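Local coordinates for protein V-type ATP synthase alpha chain (Nanoarchaeum equitans Kin4-M, PDB 5BN3) that forms the A subunit of an archaeal V-type ATP synthase and carries bound ADP in a nucleotide-binding domain of the P-loop NTPase clan, at residues T63-L75 against K177-P189. Numbering follows the deposited sequence.
Sequences TGKPLTIELGPGL and KLYHEWPIRKPRP
Leu67 accepts the first backbone bond: its O takes Ile184 N at 3.0 Å, and water 1, held by Arg185 N, donates to the same oxygen. CD2 of Leu67 packs on Ile184 CD1 (3.8 Å). Thr68 stands opposite Pro183 in a non-hydrogen-bonded pair, and its OG1 lies 2.6 Å from water 2, which donates only a weak bond to Glu181 OE2. Ile69 and Trp182 exchange two backbone bonds. A chi1 of 178° puts CG2 of Ile69 between the backbone N and the carbonyl carbon, and from there it meets Ile184 CG2 at 3.7 Å, the two side chains crossing at roughly a right angle. Glu70 CG meets Tyr179 CD2 and CE2 at 4.0 Å, the carboxylate and ring planes 47° apart; its carboxylate is near that of Glu181 but salt-bridged to Arg110, which would ease the like-charge pairing. Leu71 again bonds both ways, its N to His180 O at 2.9 Å. Its CD1 touches Trp182 CB and Arg188 NH1, which in turn donates to His180 NE2 in the ring plane; the same guanidinium is also salt-bridged through NE to Asp310. Beyond, Gly72 CA comes 4.1 Å from Tyr179 CB, and Pro73 CD rests 3.3 Å from Leu178 O. Ile69, Leu71 and Ile184 also touch helix 293-309, whereas Pro73 and Leu178 reach strands 114-118 and 140-145. Four bonds within the strands, a fifth just beyond and a 147° angle between strand directions define a two-stranded antiparallel ribbon, here pairing 68-71 with a strand of the barrel-sandwich region beside helix 293-309 of the nucleotide-binding domain.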
ATOM      1  N   THR A  63      15.638  44.130   3.926  1.00 47.81           N
ATOM      2  CA  THR A  63      16.939  44.268   4.582  1.00 51.53           C
ATOM      3  C   THR A  63      18.048  44.312   3.536  1.00 42.85           C
ATOM      4  O   THR A  63      19.136  44.831   3.789  1.00 59.58           O
ATOM      5  CB  THR A  63      17.229  43.128   5.588  1.00 59.03           C
ATOM      6  OG1 THR A  63      17.400  41.891   4.886  1.00 57.80           O
ATOM      7  CG2 THR A  63      16.101  42.995   6.597  1.00 49.98           C
ATOM      8  N   GLY A  64      17.764  43.757   2.364  1.00 50.34           N
ATOM      9  CA  GLY A  64      18.719  43.755   1.272  1.00 51.60           C
ATOM     10  C   GLY A  64      19.883  42.806   1.484  1.00 62.04           C
ATOM     11  O   GLY A  64      20.877  42.862   0.758  1.00 53.56           O
ATOM     12  N   LYS A  65      19.761  41.931   2.479  1.00 51.60           N
ATOM     13  CA  LYS A  65      20.809  40.975   2.783  1.00 61.61           C
ATOM     14  C   LYS A  65      20.284  39.559   2.900  1.00 47.73           C
ATOM     15  O   LYS A  65      19.111  39.349   3.208  1.00 46.96           O
ATOM     16  N   PRO A  66      21.151  38.572   2.641  1.00 47.74           N
ATOM     17  CA  PRO A  66      20.775  37.164   2.793  1.00 48.09           C
ATOM     18  C   PRO A  66      20.958  36.705   4.231  1.00 49.48           C
ATOM     19  O   PRO A  66      21.433  37.477   5.068  1.00 43.27           O
ATOM     20  CB  PRO A  66      21.771  36.445   1.885  1.00 46.62           C
ATOM     21  CG  PRO A  66      22.990  37.308   1.932  1.00 51.50           C
ATOM     22  CD  PRO A  66      22.494  38.728   2.054  1.00 49.26           C
ATOM     23  N   LEU A  67      20.582  35.462   4.515  1.00 38.69           N
ATOM     24  CA  LEU A  67      20.698  34.912   5.862  1.00 39.02           C
ATOM     25  C   LEU A  67      22.157  34.582   6.164  1.00 37.44           C
ATOM     26  O   LEU A  67      22.771  33.768   5.472  1.00 40.29           O
ATOM     27  CB  LEU A  67      19.821  33.662   5.995  1.00 44.05           C
ATOM     28  CG  LEU A  67      19.302  33.277   7.383  1.00 60.98           C
ATOM     29  CD1 LEU A  67      18.581  34.447   8.011  1.00 51.16           C
ATOM     30  CD2 LEU A  67      18.369  32.076   7.299  1.00 59.11           C
ATOM     31  N   THR A  68      22.712  35.215   7.195  1.00 40.04           N
ATOM     32  CA  THR A  68      24.131  35.064   7.508  1.00 41.87           C
ATOM     33  C   THR A  68      24.398  34.605   8.939  1.00 35.57           C
ATOM     34  O   THR A  68      23.512  34.643   9.795  1.00 39.70           O
ATOM     35  CB  THR A  68      24.905  36.381   7.282  1.00 44.83           C
ATOM     36  OG1 THR A  68      24.479  37.357   8.241  1.00 43.93           O
ATOM     37  CG2 THR A  68      24.666  36.914   5.878  1.00 45.94           C
ATOM     38  N   ILE A  69      25.633  34.176   9.180  1.00 40.05           N
ATOM     39  CA  ILE A  69      26.103  33.853  10.522  1.00 38.80           C
ATOM     40  C   ILE A  69      27.411  34.592  10.791  1.00 33.54           C
ATOM     41  O   ILE A  69      28.250  34.730   9.895  1.00 36.60           O
ATOM     42  CB  ILE A  69      26.312  32.329  10.701  1.00 39.57           C
ATOM     43  CG1 ILE A  69      26.846  32.011  12.100  1.00 39.85           C
ATOM     44  CG2 ILE A  69      27.268  31.787   9.651  1.00 35.25           C
ATOM     45  CD1 ILE A  69      25.915  32.434  13.214  1.00 45.97           C
ATOM     46  N   GLU A  70      27.570  35.095  12.012  1.00 38.99           N
ATOM     47  CA  GLU A  70      28.820  35.731  12.410  1.00 33.65           C
ATOM     48  C   GLU A  70      29.854  34.666  12.752  1.00 46.62           C
ATOM     49  O   GLU A  70      29.616  33.807  13.604  1.00 46.59           O
ATOM     50  CB  GLU A  70      28.600  36.655  13.612  1.00 41.60           C
ATOM     51  CG  GLU A  70      27.816  37.922  13.293  1.00 42.29           C
ATOM     52  CD  GLU A  70      27.490  38.733  14.534  1.00 57.56           C
ATOM     53  OE1 GLU A  70      27.917  38.337  15.640  1.00 43.65           O
ATOM     54  OE2 GLU A  70      26.799  39.765  14.406  1.00 57.28           O
ATOM     55  N   LEU A  71      31.001  34.727  12.084  1.00 33.74           N
ATOM     56  CA  LEU A  71      32.068  33.757  12.300  1.00 32.20           C
ATOM     57  C   LEU A  71      33.267  34.415  12.976  1.00 41.08           C
ATOM     58  O   LEU A  71      33.942  35.251  12.376  1.00 39.18           O
ATOM     59  CB  LEU A  71      32.498  33.146  10.966  1.00 31.54           C
ATOM     60  CG  LEU A  71      31.388  32.458  10.166  1.00 37.98           C
ATOM     61  CD1 LEU A  71      31.855  32.127   8.758  1.00 34.91           C
ATOM     62  CD2 LEU A  71      30.935  31.202  10.885  1.00 31.47           C
ATOM     63  N   GLY A  72      33.527  34.031  14.223  1.00 36.66           N
ATOM     64  CA  GLY A  72      34.654  34.559  14.974  1.00 35.65           C
ATOM     65  C   GLY A  72      34.662  34.026  16.393  1.00 46.54           C
ATOM     66  O   GLY A  72      33.909  33.102  16.712  1.00 38.86           O
ATOM     67  N   PRO A  73      35.522  34.597  17.252  1.00 38.75           N
ATOM     68  CA  PRO A  73      35.574  34.210  18.667  1.00 42.09           C
ATOM     69  C   PRO A  73      34.239  34.467  19.359  1.00 46.33           C
ATOM     70  O   PRO A  73      33.635  35.522  19.148  1.00 37.32           O
ATOM     71  CB  PRO A  73      36.647  35.140  19.243  1.00 38.55           C
ATOM     72  CG  PRO A  73      37.512  35.482  18.074  1.00 35.92           C
ATOM     73  CD  PRO A  73      36.571  35.572  16.908  1.00 38.34           C
ATOM     74  N   GLY A  74      33.784  33.511  20.165  1.00 30.77           N
ATOM     75  CA  GLY A  74      32.511  33.642  20.853  1.00 35.22           C
ATOM     76  C   GLY A  74      31.537  32.506  20.589  1.00 39.02           C
ATOM     77  O   GLY A  74      30.480  32.433  21.218  1.00 37.41           O
ATOM     78  N   LEU A  75      31.891  31.619  19.663  1.00 32.11           N
ATOM     79  CA  LEU A  75      31.036  30.487  19.310  1.00 37.67           C
ATOM     80  C   LEU A  75      31.283  29.291  20.227  1.00 37.57           C
ATOM     81  O   LEU A  75      30.343  28.618  20.651  1.00 35.60           O
ATOM     82  CB  LEU A  75      31.278  30.070  17.855  1.00 37.52           C
ATOM     83  CG  LEU A  75      30.884  31.064  16.762  1.00 39.75           C
ATOM     84  CD1 LEU A  75      31.338  30.570  15.398  1.00 34.79           C
ATOM     85  CD2 LEU A  75      29.385  31.282  16.765  1.00 34.74           C
ATOM     86  N   LYS A 177      37.893  42.911  11.003  1.00 42.66           N
ATOM     87  CA  LYS A 177      37.486  42.593  12.369  1.00 43.97           C
ATOM     88  C   LYS A 177      37.974  41.212  12.783  1.00 42.89           C
ATOM     89  O   LYS A 177      38.629  40.520  12.005  1.00 44.77           O
ATOM     90  CB  LYS A 177      35.963  42.666  12.517  1.00 51.81           C
ATOM     91  CG  LYS A 177      35.421  44.050  12.828  1.00 61.04           C
ATOM     92  CD  LYS A 177      35.513  44.986  11.634  1.00 69.06           C
ATOM     93  CE  LYS A 177      35.018  46.381  11.995  1.00 76.97           C
ATOM     94  NZ  LYS A 177      33.651  46.367  12.590  1.00 77.23           N
ATOM     95  N   LEU A 178      37.655  40.824  14.015  1.00 43.58           N
ATOM     96  CA  LEU A 178      37.943  39.479  14.500  1.00 48.81           C
ATOM     97  C   LEU A 178      36.907  38.498  13.959  1.00 49.04           C
ATOM     98  O   LEU A 178      37.052  37.282  14.101  1.00 40.06           O
ATOM     99  CB  LEU A 178      37.949  39.446  16.030  1.00 37.41           C
ATOM    100  CG  LEU A 178      39.150  40.086  16.730  1.00 39.60           C
ATOM    101  CD1 LEU A 178      38.947  40.132  18.233  1.00 44.63           C
ATOM    102  CD2 LEU A 178      40.410  39.317  16.401  1.00 37.67           C
ATOM    103  N   TYR A 179      35.865  39.041  13.334  1.00 38.39           N
ATOM    104  CA  TYR A 179      34.790  38.228  12.775  1.00 43.16           C
ATOM    105  C   TYR A 179      34.378  38.721  11.393  1.00 47.76           C
ATOM    106  O   TYR A 179      34.634  39.872  11.034  1.00 44.09           O
ATOM    107  CB  TYR A 179      33.568  38.261  13.695  1.00 35.57           C
ATOM    108  CG  TYR A 179      32.687  39.482  13.514  1.00 46.56           C
ATOM    109  CD1 TYR A 179      33.002  40.688  14.125  1.00 47.63           C
ATOM    110  CD2 TYR A 179      31.532  39.420  12.747  1.00 45.86           C
ATOM    111  CE1 TYR A 179      32.198  41.796  13.969  1.00 50.76           C
ATOM    112  CE2 TYR A 179      30.725  40.524  12.583  1.00 60.43           C
ATOM    113  CZ  TYR A 179      31.062  41.708  13.197  1.00 69.07           C
ATOM    114  OH  TYR A 179      30.256  42.809  13.038  1.00 62.05           O
ATOM    115  N   HIS A 180      33.733  37.847  10.627  1.00 43.87           N
ATOM    116  CA  HIS A 180      33.072  38.262   9.393  1.00 41.42           C
ATOM    117  C   HIS A 180      31.762  37.505   9.208  1.00 49.02           C
ATOM    118  O   HIS A 180      31.554  36.452   9.813  1.00 41.21           O
ATOM    119  CB  HIS A 180      33.987  38.099   8.172  1.00 42.66           C
ATOM    120  CG  HIS A 180      34.235  36.676   7.774  1.00 48.71           C
ATOM    121  ND1 HIS A 180      35.190  35.890   8.376  1.00 48.30           N
ATOM    122  CD2 HIS A 180      33.667  35.910   6.811  1.00 51.73           C
ATOM    123  CE1 HIS A 180      35.192  34.693   7.813  1.00 54.61           C
ATOM    124  NE2 HIS A 180      34.279  34.679   6.861  1.00 41.54           N
ATOM    125  N   GLU A 181      30.873  38.059   8.391  1.00 40.01           N
ATOM    126  CA  GLU A 181      29.576  37.443   8.142  1.00 37.67           C
ATOM    127  C   GLU A 181      29.621  36.597   6.878  1.00 41.86           C
ATOM    128  O   GLU A 181      30.335  36.923   5.928  1.00 42.25           O
ATOM    129  CB  GLU A 181      28.492  38.515   8.013  1.00 50.95           C
ATOM    130  CG  GLU A 181      28.210  39.279   9.295  1.00 50.67           C
ATOM    131  CD  GLU A 181      27.074  40.272   9.136  1.00 82.24           C
ATOM    132  OE1 GLU A 181      26.898  40.796   8.015  1.00 83.21           O
ATOM    133  OE2 GLU A 181      26.354  40.522  10.125  1.00 85.67           O
ATOM    134  N   TRP A 182      28.855  35.510   6.865  1.00 38.86           N
ATOM    135  CA  TRP A 182      28.800  34.641   5.698  1.00 37.44           C
ATOM    136  C   TRP A 182      27.405  34.056   5.497  1.00 36.09           C
ATOM    137  O   TRP A 182      26.777  33.601   6.455  1.00 36.46           O
ATOM    138  CB  TRP A 182      29.830  33.516   5.822  1.00 41.25           C
ATOM    139  CG  TRP A 182      29.986  32.737   4.565  1.00 35.37           C
ATOM    140  CD1 TRP A 182      29.335  31.587   4.226  1.00 40.95           C
ATOM    141  CD2 TRP A 182      30.841  33.056   3.465  1.00 36.01           C
ATOM    142  NE1 TRP A 182      29.739  31.168   2.981  1.00 38.96           N
ATOM    143  CE2 TRP A 182      30.663  32.054   2.492  1.00 46.64           C
ATOM    144  CE3 TRP A 182      31.743  34.092   3.208  1.00 40.22           C
ATOM    145  CZ2 TRP A 182      31.355  32.058   1.282  1.00 42.77           C
ATOM    146  CZ3 TRP A 182      32.427  34.096   2.009  1.00 40.13           C
ATOM    147  CH2 TRP A 182      32.231  33.086   1.060  1.00 46.52           C
ATOM    148  N   PRO A 183      26.915  34.069   4.248  1.00 37.30           N
ATOM    149  CA  PRO A 183      25.605  33.495   3.918  1.00 41.10           C
ATOM    150  C   PRO A 183      25.609  31.983   4.134  1.00 37.79           C
ATOM    151  O   PRO A 183      26.406  31.285   3.505  1.00 35.92           O
ATOM    152  CB  PRO A 183      25.448  33.809   2.423  1.00 39.54           C
ATOM    153  CG  PRO A 183      26.425  34.923   2.149  1.00 46.44           C
ATOM    154  CD  PRO A 183      27.572  34.664   3.072  1.00 40.58           C
ATOM    155  N   ILE A 184      24.729  31.486   4.998  1.00 41.48           N
ATOM    156  CA  ILE A 184      24.732  30.072   5.368  1.00 44.87           C
ATOM    157  C   ILE A 184      24.356  29.122   4.228  1.00 45.52           C
ATOM    158  O   ILE A 184      24.706  27.943   4.263  1.00 40.34           O
ATOM    159  CB  ILE A 184      23.822  29.796   6.587  1.00 42.75           C
ATOM    160  CG1 ILE A 184      22.374  30.186   6.284  1.00 38.84           C
ATOM    161  CG2 ILE A 184      24.338  30.526   7.818  1.00 43.49           C
ATOM    162  CD1 ILE A 184      21.410  29.860   7.410  1.00 35.54           C
ATOM    163  N   ARG A 185      23.642  29.629   3.227  1.00 34.50           N
ATOM    164  CA  ARG A 185      23.243  28.804   2.085  1.00 43.46           C
ATOM    165  C   ARG A 185      24.353  28.676   1.049  1.00 40.23           C
ATOM    166  O   ARG A 185      24.209  27.963   0.058  1.00 45.42           O
ATOM    167  CB  ARG A 185      21.985  29.368   1.418  1.00 45.20           C
ATOM    168  CG  ARG A 185      20.732  29.284   2.272  1.00 42.21           C
ATOM    169  CD  ARG A 185      19.500  29.704   1.491  1.00 49.12           C
ATOM    170  NE  ARG A 185      18.302  29.684   2.326  1.00 47.95           N
ATOM    171  CZ  ARG A 185      17.565  28.599   2.547  1.00 64.05           C
ATOM    172  NH1 ARG A 185      17.902  27.444   1.989  1.00 52.50           N
ATOM    173  NH2 ARG A 185      16.495  28.668   3.324  1.00 54.20           N
ATOM    174  N   LYS A 186      25.458  29.371   1.287  1.00 43.72           N
ATOM    175  CA  LYS A 186      26.563  29.407   0.337  1.00 37.88           C
ATOM    176  C   LYS A 186      27.768  28.664   0.895  1.00 39.47           C
ATOM    177  O   LYS A 186      28.303  29.041   1.940  1.00 44.72           O
ATOM    178  CB  LYS A 186      26.941  30.858   0.038  1.00 45.35           C
ATOM    179  CG  LYS A 186      28.030  31.037  -1.003  1.00 54.81           C
ATOM    180  CD  LYS A 186      28.251  32.521  -1.271  1.00 57.07           C
ATOM    181  CE  LYS A 186      29.372  32.753  -2.269  1.00 69.30           C
ATOM    182  NZ  LYS A 186      29.619  34.207  -2.485  1.00 74.72           N
ATOM    183  N   PRO A 187      28.191  27.595   0.205  1.00 36.61           N
ATOM    184  CA  PRO A 187      29.353  26.806   0.635  1.00 42.30           C
ATOM    185  C   PRO A 187      30.620  27.652   0.644  1.00 39.58           C
ATOM    186  O   PRO A 187      30.835  28.424  -0.292  1.00 41.85           O
ATOM    187  CB  PRO A 187      29.464  25.728  -0.449  1.00 46.04           C
ATOM    188  CG  PRO A 187      28.091  25.633  -1.039  1.00 55.89           C
ATOM    189  CD  PRO A 187      27.543  27.028  -0.991  1.00 47.01           C
ATOM    190  N   ARG A 188      31.439  27.520   1.682  1.00 36.17           N
ATOM    191  CA  ARG A 188      32.675  28.292   1.769  1.00 39.62           C
ATOM    192  C   ARG A 188      33.753  27.715   0.856  1.00 42.39           C
ATOM    193  O   ARG A 188      33.997  26.506   0.858  1.00 40.06           O
ATOM    194  CB  ARG A 188      33.163  28.378   3.220  1.00 35.43           C
ATOM    195  CG  ARG A 188      32.268  29.242   4.105  1.00 36.99           C
ATOM    196  CD  ARG A 188      32.730  29.265   5.558  1.00 38.42           C
ATOM    197  NE  ARG A 188      34.105  29.743   5.705  1.00 40.71           N
ATOM    198  CZ  ARG A 188      34.455  31.025   5.756  1.00 50.05           C
ATOM    199  NH1 ARG A 188      33.535  31.975   5.664  1.00 38.92           N
ATOM    200  NH2 ARG A 188      35.731  31.357   5.896  1.00 35.88           N
ATOM    201  N   PRO A 189      34.404  28.589   0.074  1.00 48.54           N
ATOM    202  CA  PRO A 189      35.394  28.181  -0.930  1.00 43.53           C
ATOM    203  C   PRO A 189      36.656  27.588  -0.318  1.00 40.35           C
ATOM    204  O   PRO A 189      36.986  27.862   0.838  1.00 48.39           O
ATOM    205  CB  PRO A 189      35.737  29.498  -1.636  1.00 53.96           C
ATOM    206  CG  PRO A 189      35.464  30.551  -0.612  1.00 47.15           C
ATOM    207  CD  PRO A 189      34.260  30.054   0.142  1.00 43.16           C
TER
HETATM  208  O   HOH W   1      22.296  32.222   2.935  1.00 38.74           O
HETATM  209  O   HOH W   2      24.436  37.710  10.798  1.00 62.75           O